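PDB 2PB9: phosphomethylpyrimidine kinase from Pyrococcus furiosus, which probably phosphorylates hydroxymethylpyrimidine and its phosphate with its kinase part and, through the C-terminal ThiN domain in this chain, joins the resulting diphosphate to thiazole phosphate, making thiamine phosphate. Local coordinates for residues A[101-104]-A[105-109]; A[139-142]-A[143-147]; A[7-10]-A[11-15]. All blocks are in the same frame, centred on the assembly; numbering follows the deposited sequence.

All three contacts are turns of helix in the ThiN-family C-terminal domain, and none touches another. In chain order they run contact 3 (helix 5-21), contact 1 (helix 102-114), contact 2 (helix 138-149). Contacts 1 and 2 are the closest pair, centres about 21 Å and nearest atoms about 12 Å apart. Contact 3 lies about 28 Å from contact 1 and about 27 Å from contact 2, centre to centre, across the chain's centre from the latter. Contacts 1 and 3 rest on different strands of the mixed sheet; contact 2 packs on helix 77-86. Contacts 2 and 3 both put a threonine hydroxyl over one face of the aromatic ring four residues earlier, bonded to that residue's carbonyl.

Contact 1 (A[101-104]-A[105-109]); sequences SREI and IEEII
The carboxylates of Glu103 and Glu107, one helical turn apart, are turned 57° against each other and do not stack. Their nearest side-chain approach is alkyl to oxygen, Glu103 CG to Glu107 OE2 at 3.7 Å, while Glu103 OE1 and Glu107 OE2 stay 5.5 Å apart. The Glu103 chain runs out extended, whereas Glu107 bends at its second torsion (chi2 20°) and curls back toward the preceding turn. Glu107 OE1 is also close to Glu110 OE2 of the same chain, a nearness of like charges that the start of the helix may partly offset.

The helix begins here. Ser101 sits at the N-cap, and its OG takes a weak bond from Ile104 N at 3.4 Å. Ser101 O receives Ile105 N at 3.0 Å, and Glu107 N reaches Glu103 O at 2.8 Å. Helix 102-114 forms the connection of a beta-alpha-beta crossover from strand 94-98 to the parallel strand 118-121, passing over the two strands between them. Its inner side is isoleucine: Ile104 and Ile108 run parallel out of the helix, with Ile104 CG2 3.5 Å from Ile108 CD1. In Ile104, chi1 of -60° puts CG1 beside the backbone N and leaves CG2 opposite it, facing Ile108. Ile104, Ile105 and Ile108 all press on Ile169 of strand 168-173, and Ile105 also meets Tyr158.

Contact 2 (A[139-142]-A[143-147]); sequences IPWG and IETAI
Thr145 reaches back one turn to Trp141, and its side chain makes the main contact here. Its CB starts over the indole, 4.2 Å from the centroid of the Trp141 six-membered ring and 9° off the ring normal, a CH-pi contact on the face. The same CB is 3.3 Å from Trp141 O. One bond further, OG1 lies opposite the carbonyl carbon and beside the backbone N (chi1 -70°), which turns it back to donate to Trp141 O at 2.9 Å. It approaches that oxygen from above the carbonyl plane, 43° out of it. Thr145 N uses the same acceptor, at 2.9 Å, so Trp141 O is held by two donors from one residue. At the tip, OG1 is also over the indole, offset toward its rim, with Trp141 CE2 nearest at 3.1 Å.

On another side Glu144 extends past Pro140 to a salt bridge between its OE2 and Arg87 NH2, while Ile143 packs on Thr84 of helix 77-86. A threonine hydroxyl returned to the carbonyl four residues back is a classic way of satisfying such a side chain within an alpha-helix, here 138-149 of the ThiN domain.

Contact 3 (A[7-10]-A[11-15]); sequences RIYE and ELTNA
Thr13 and Tyr9 meet a turn apart on helix 5-21, an alpha-helix laid against strands 35-38 and 70-72 of the domain's mixed sheet. The packed side belongs to Ile8 and Leu12. Ile8 is set against Phe72 and Tyr37, Leu12 against Val70 and Phe35, and Leu12 N bonds to Ile8 O at 3.2 Å. Tyr9 and Thr13 both reach Val70 as well, and the Tyr9 ring meets that of Trp6 with their planes about 40° apart.

Arg7 and Glu11 pair more loosely. Arg7 is the exposed member, while Glu11 is flanked by Tyr37 and by Pro176 of helix 176-185. Their charged groups do not join: Arg7 NE is 5.6 Å from Glu11 OE1, and the guanidinium and carboxylate planes are turned 45°. What approaches instead is aliphatic: chi1 of 178° sets Arg7 CG beside the carbonyl carbon, 4.2 Å from Glu11 OE1. Asn14 ND2 comes to 2.8 Å from Glu10 O, well out of the carbonyl plane and at a poor angle for a bond; the amide's polar engagement is at its other end, where OD1 bonds to Arg17 NH2.

On the other flank of the Ile8-Leu12 face, Tyr9 O accepts twice from Thr13: from N at 3.0 Å, above the carbonyl plane, and from OG1 at 2.6 Å, closer to that plane. The same OG1 stands over one face of the Tyr9 ring, offset toward the rim, with CE1 its nearest ring atom at 3.5 Å.

Contact 1 (A[101-104]-A[105-109])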
loop_
_atom_site.group_PDB
_atom_site.type_symbol
_atom_site.label_atom_id
_atom_site.label_comp_id
_atom_site.label_asym_id
_atom_site.label_seq_id
_atom_site.Cartn_x
_atom_site.Cartn_y
_atom_site.Cartn_z
ATOM N N SER A 101 14.187 1.613 10.218
ATOM C CA SER A 101 13.768 0.373 10.874
ATOM C C SER A 101 13.389 0.736 12.306
ATOM O O SER A 101 13.846 1.758 12.829
ATOM C CB SER A 101 14.884 -0.684 10.858
ATOM O OG SER A 101 15.847 -0.452 11.865
ATOM N N ARG A 102 12.543 -0.082 12.926
ATOM C CA ARG A 102 12.102 0.168 14.296
ATOM C C ARG A 102 13.265 0.485 15.220
ATOM O O ARG A 102 13.262 1.482 15.933
ATOM C CB ARG A 102 11.341 -1.044 14.847
ATOM C CG ARG A 102 12.032 -2.389 14.625
ATOM C CD ARG A 102 11.649 -3.415 15.714
ATOM N NE ARG A 102 12.124 -4.761 15.374
ATOM C CZ ARG A 102 11.336 -5.752 14.942
ATOM N NH1 ARG A 102 10.016 -5.570 14.801
ATOM N NH2 ARG A 102 11.875 -6.927 14.626
ATOM N N GLU A 103 14.272 -0.369 15.186
ATOM C CA GLU A 103 15.431 -0.193 16.036
ATOM C C GLU A 103 16.120 1.155 15.848
ATOM O O GLU A 103 16.310 1.903 16.814
ATOM C CB GLU A 103 16.421 -1.324 15.779
ATOM C CG GLU A 103 17.380 -1.576 16.916
ATOM C CD GLU A 103 17.891 -3.004 16.919
ATOM O OE1 GLU A 103 17.056 -3.933 17.007
ATOM O OE2 GLU A 103 19.124 -3.199 16.828
ATOM N N ILE A 104 16.482 1.474 14.608
ATOM C CA ILE A 104 17.175 2.724 14.333
ATOM C C ILE A 104 16.368 3.937 14.757
ATOM O O ILE A 104 16.882 4.832 15.422
ATOM C CB ILE A 104 17.546 2.834 12.840
ATOM C CG1 ILE A 104 18.467 1.666 12.464
ATOM C CG2 ILE A 104 18.234 4.170 12.565
ATOM C CD1 ILE A 104 18.861 1.628 11.025
ATOM N N ILE A 105 15.098 3.962 14.386
ATOM C CA ILE A 105 14.271 5.084 14.753
ATOM C C ILE A 105 14.082 5.159 16.277
ATOM O O ILE A 105 14.223 6.241 16.857
ATOM C CB ILE A 105 12.919 5.014 14.029
ATOM C CG1 ILE A 105 12.235 6.379 14.093
ATOM C CG2 ILE A 105 12.049 3.938 14.638
ATOM C CD1 ILE A 105 13.071 7.523 13.513
ATOM N N GLU A 106 13.788 4.032 16.935
ATOM C CA GLU A 106 13.614 4.052 18.391
ATOM C C GLU A 106 14.883 4.632 19.019
ATOM O O GLU A 106 14.830 5.511 19.884
ATOM C CB GLU A 106 13.414 2.645 18.981
ATOM C CG GLU A 106 12.308 1.757 18.385
ATOM C CD GLU A 106 10.985 2.477 18.140
ATOM O OE1 GLU A 106 10.658 3.414 18.909
ATOM O OE2 GLU A 106 10.267 2.091 17.183
ATOM N N GLU A 107 16.026 4.119 18.579
ATOM C CA GLU A 107 17.310 4.564 19.094
ATOM C C GLU A 107 17.622 6.021 18.758
ATOM O O GLU A 107 18.318 6.699 19.519
ATOM C CB GLU A 107 18.416 3.638 18.583
ATOM C CG GLU A 107 18.486 2.264 19.292
ATOM C CD GLU A 107 17.189 1.857 20.022
ATOM O OE1 GLU A 107 16.884 2.442 21.093
ATOM O OE2 GLU A 107 16.477 0.947 19.529
ATOM N N ILE A 108 17.105 6.506 17.628
ATOM C CA ILE A 108 17.326 7.894 17.232
ATOM C C ILE A 108 16.463 8.778 18.122
ATOM O O ILE A 108 16.884 9.842 18.559
ATOM C CB ILE A 108 16.943 8.136 15.752
ATOM C CG1 ILE A 108 17.958 7.456 14.836
ATOM C CG2 ILE A 108 16.905 9.636 15.447
ATOM C CD1 ILE A 108 17.621 7.570 13.348
ATOM N N ILE A 109 15.244 8.328 18.376
ATOM C CA ILE A 109 14.325 9.063 19.231
ATOM C C ILE A 109 14.982 9.262 20.594
ATOM O O ILE A 109 15.097 10.379 21.099
ATOM C CB ILE A 109 13.035 8.264 19.457
ATOM C CG1 ILE A 109 12.308 8.029 18.125
ATOM C CG2 ILE A 109 12.164 8.979 20.460
ATOM C CD1 ILE A 109 11.528 9.220 17.596
#

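Contact 2 (A[139-142]-A[143-147])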
loop_
_atom_site.group_PDB
_atom_site.type_symbol
_atom_site.label_atom_id
_atom_site.label_comp_id
_atom_site.label_asym_id
_atom_site.label_seq_id
_atom_site.Cartn_x
_atom_site.Cartn_y
_atom_site.Cartn_z
ATOM N N ILE A 139 9.021 15.270 -2.732
ATOM C CA ILE A 139 10.095 15.415 -1.762
ATOM C C ILE A 139 9.955 16.759 -1.054
ATOM O O ILE A 139 9.976 16.826 0.179
ATOM C CB ILE A 139 11.476 15.289 -2.418
ATOM C CG1 ILE A 139 11.582 13.912 -3.091
ATOM C CG2 ILE A 139 12.568 15.449 -1.368
ATOM C CD1 ILE A 139 12.891 13.641 -3.806
ATOM N N PRO A 140 9.804 17.850 -1.822
ATOM C CA PRO A 140 9.659 19.147 -1.154
ATOM C C PRO A 140 8.410 19.178 -0.272
ATOM O O PRO A 140 8.443 19.718 0.833
ATOM C CB PRO A 140 9.615 20.138 -2.316
ATOM C CG PRO A 140 9.175 19.301 -3.487
ATOM C CD PRO A 140 9.897 18.010 -3.280
ATOM N N TRP A 141 7.317 18.588 -0.750
ATOM C CA TRP A 141 6.088 18.535 0.036
ATOM C C TRP A 141 6.369 17.891 1.394
ATOM O O TRP A 141 5.958 18.400 2.445
ATOM C CB TRP A 141 5.021 17.701 -0.664
ATOM C CG TRP A 141 3.813 17.505 0.206
ATOM C CD1 TRP A 141 2.765 18.367 0.354
ATOM C CD2 TRP A 141 3.555 16.405 1.097
ATOM N NE1 TRP A 141 1.875 17.875 1.277
ATOM C CE2 TRP A 141 2.333 16.674 1.748
ATOM C CE3 TRP A 141 4.241 15.220 1.407
ATOM C CZ2 TRP A 141 1.775 15.801 2.694
ATOM C CZ3 TRP A 141 3.685 14.349 2.353
ATOM C CH2 TRP A 141 2.462 14.649 2.984
ATOM N N GLY A 142 7.057 16.757 1.362
ATOM C CA GLY A 142 7.377 16.062 2.589
ATOM C C GLY A 142 8.157 16.918 3.565
ATOM O O GLY A 142 7.767 17.044 4.728
ATOM N N ILE A 143 9.253 17.514 3.091
ATOM C CA ILE A 143 10.109 18.353 3.926
ATOM C C ILE A 143 9.331 19.472 4.619
ATOM O O ILE A 143 9.510 19.717 5.807
ATOM C CB ILE A 143 11.277 18.970 3.097
ATOM C CG1 ILE A 143 12.104 17.857 2.443
ATOM C CG2 ILE A 143 12.183 19.817 3.999
ATOM C CD1 ILE A 143 12.704 16.854 3.407
ATOM N N GLU A 144 8.462 20.143 3.874
ATOM C CA GLU A 144 7.663 21.227 4.434
ATOM C C GLU A 144 6.667 20.695 5.453
ATOM O O GLU A 144 6.519 21.238 6.543
ATOM C CB GLU A 144 6.899 21.939 3.328
ATOM C CG GLU A 144 7.772 22.564 2.277
ATOM C CD GLU A 144 6.963 23.058 1.106
ATOM O OE1 GLU A 144 5.985 23.805 1.347
ATOM O OE2 GLU A 144 7.301 22.699 -0.047
ATOM N N THR A 145 5.971 19.633 5.076
ATOM C CA THR A 145 4.995 19.020 5.957
ATOM C C THR A 145 5.679 18.729 7.279
ATOM O O THR A 145 5.197 19.131 8.332
ATOM C CB THR A 145 4.460 17.718 5.332
ATOM O OG1 THR A 145 3.648 18.043 4.202
ATOM C CG2 THR A 145 3.646 16.925 6.326
ATOM N N ALA A 146 6.819 18.049 7.206
ATOM C CA ALA A 146 7.597 17.687 8.388
ATOM C C ALA A 146 8.092 18.899 9.183
ATOM O O ALA A 146 8.060 18.905 10.415
ATOM C CB ALA A 146 8.771 16.839 7.975
ATOM N N ILE A 147 8.557 19.916 8.462
ATOM C CA ILE A 147 9.070 21.138 9.068
ATOM C C ILE A 147 7.969 21.948 9.750
ATOM O O ILE A 147 8.172 22.495 10.835
ATOM C CB ILE A 147 9.811 22.008 7.999
ATOM C CG1 ILE A 147 11.242 21.472 7.815
ATOM C CG2 ILE A 147 9.825 23.476 8.406
ATOM C CD1 ILE A 147 12.087 22.218 6.790
#

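Contact 3 (A[7-10]-A[11-15])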
loop_
_atom_site.group_PDB
_atom_site.type_symbol
_atom_site.label_atom_id
_atom_site.label_comp_id
_atom_site.label_asym_id
_atom_site.label_seq_id
_atom_site.Cartn_x
_atom_site.Cartn_y
_atom_site.Cartn_z
ATOM N N ARG A 7 36.136 24.339 -0.608
ATOM C CA ARG A 7 35.861 24.042 0.793
ATOM C C ARG A 7 34.732 23.023 0.915
ATOM O O ARG A 7 34.772 22.133 1.768
ATOM C CB ARG A 7 35.491 25.330 1.527
ATOM C CG ARG A 7 35.141 25.131 2.998
ATOM C CD ARG A 7 34.777 26.458 3.638
ATOM N NE ARG A 7 35.819 27.441 3.358
ATOM C CZ ARG A 7 35.679 28.760 3.468
ATOM N NH1 ARG A 7 34.524 29.293 3.862
ATOM N NH2 ARG A 7 36.703 29.548 3.163
ATOM N N ILE A 8 33.731 23.167 0.054
ATOM C CA ILE A 8 32.583 22.272 0.029
ATOM C C ILE A 8 33.035 20.877 -0.383
ATOM O O ILE A 8 32.698 19.892 0.268
ATOM C CB ILE A 8 31.508 22.760 -0.977
ATOM C CG1 ILE A 8 31.032 24.161 -0.602
ATOM C CG2 ILE A 8 30.324 21.807 -0.992
ATOM C CD1 ILE A 8 29.942 24.686 -1.500
ATOM N N TYR A 9 33.797 20.802 -1.469
ATOM C CA TYR A 9 34.308 19.531 -1.975
ATOM C C TYR A 9 35.228 18.819 -0.966
ATOM O O TYR A 9 35.211 17.587 -0.863
ATOM C CB TYR A 9 35.068 19.765 -3.280
ATOM C CG TYR A 9 35.874 18.568 -3.742
ATOM C CD1 TYR A 9 35.268 17.502 -4.430
ATOM C CD2 TYR A 9 37.243 18.491 -3.480
ATOM C CE1 TYR A 9 36.016 16.394 -4.842
ATOM C CE2 TYR A 9 37.987 17.398 -3.881
ATOM C CZ TYR A 9 37.377 16.357 -4.559
ATOM O OH TYR A 9 38.139 15.283 -4.950
ATOM N N GLU A 10 36.022 19.591 -0.229
ATOM C CA GLU A 10 36.947 19.029 0.747
ATOM C C GLU A 10 36.274 18.504 1.992
ATOM O O GLU A 10 36.508 17.371 2.401
ATOM C CB GLU A 10 37.973 20.076 1.156
ATOM C CG GLU A 10 39.068 20.250 0.152
ATOM C CD GLU A 10 40.000 19.055 0.131
ATOM O OE1 GLU A 10 40.798 18.925 1.089
ATOM O OE2 GLU A 10 39.922 18.248 -0.831
ATOM N N GLU A 11 35.442 19.344 2.600
ATOM C CA GLU A 11 34.742 18.970 3.816
ATOM C C GLU A 11 33.846 17.746 3.636
ATOM O O GLU A 11 33.770 16.886 4.518
ATOM C CB GLU A 11 33.935 20.164 4.337
ATOM C CG GLU A 11 34.825 21.282 4.866
ATOM C CD GLU A 11 34.118 22.239 5.824
ATOM O OE1 GLU A 11 34.839 22.974 6.538
ATOM O OE2 GLU A 11 32.863 22.266 5.866
ATOM N N LEU A 12 33.179 17.661 2.490
ATOM C CA LEU A 12 32.306 16.534 2.229
ATOM C C LEU A 12 33.158 15.308 1.924
ATOM O O LEU A 12 32.944 14.231 2.481
ATOM C CB LEU A 12 31.357 16.848 1.062
ATOM C CG LEU A 12 30.371 15.740 0.659
ATOM C CD1 LEU A 12 29.678 15.201 1.897
ATOM C CD2 LEU A 12 29.358 16.273 -0.341
ATOM N N THR A 13 34.139 15.478 1.048
ATOM C CA THR A 13 35.004 14.371 0.691
ATOM C C THR A 13 35.649 13.762 1.938
ATOM O O THR A 13 35.896 12.561 1.984
ATOM C CB THR A 13 36.093 14.823 -0.319
ATOM O OG1 THR A 13 35.482 15.089 -1.589
ATOM C CG2 THR A 13 37.150 13.757 -0.494
ATOM N N ASN A 14 35.916 14.577 2.954
ATOM C CA ASN A 14 36.517 14.051 4.176
ATOM C C ASN A 14 35.473 13.269 4.957
ATOM O O ASN A 14 35.715 12.129 5.369
ATOM C CB ASN A 14 37.056 15.173 5.075
ATOM C CG ASN A 14 38.275 15.870 4.490
ATOM O OD1 ASN A 14 39.211 15.225 4.002
ATOM N ND2 ASN A 14 38.278 17.201 4.552
ATOM N N ALA A 15 34.314 13.890 5.163
ATOM C CA ALA A 15 33.226 13.260 5.906
ATOM C C ALA A 15 32.904 11.893 5.317
ATOM O O ALA A 15 32.727 10.921 6.044
ATOM C CB ALA A 15 31.986 14.155 5.885
#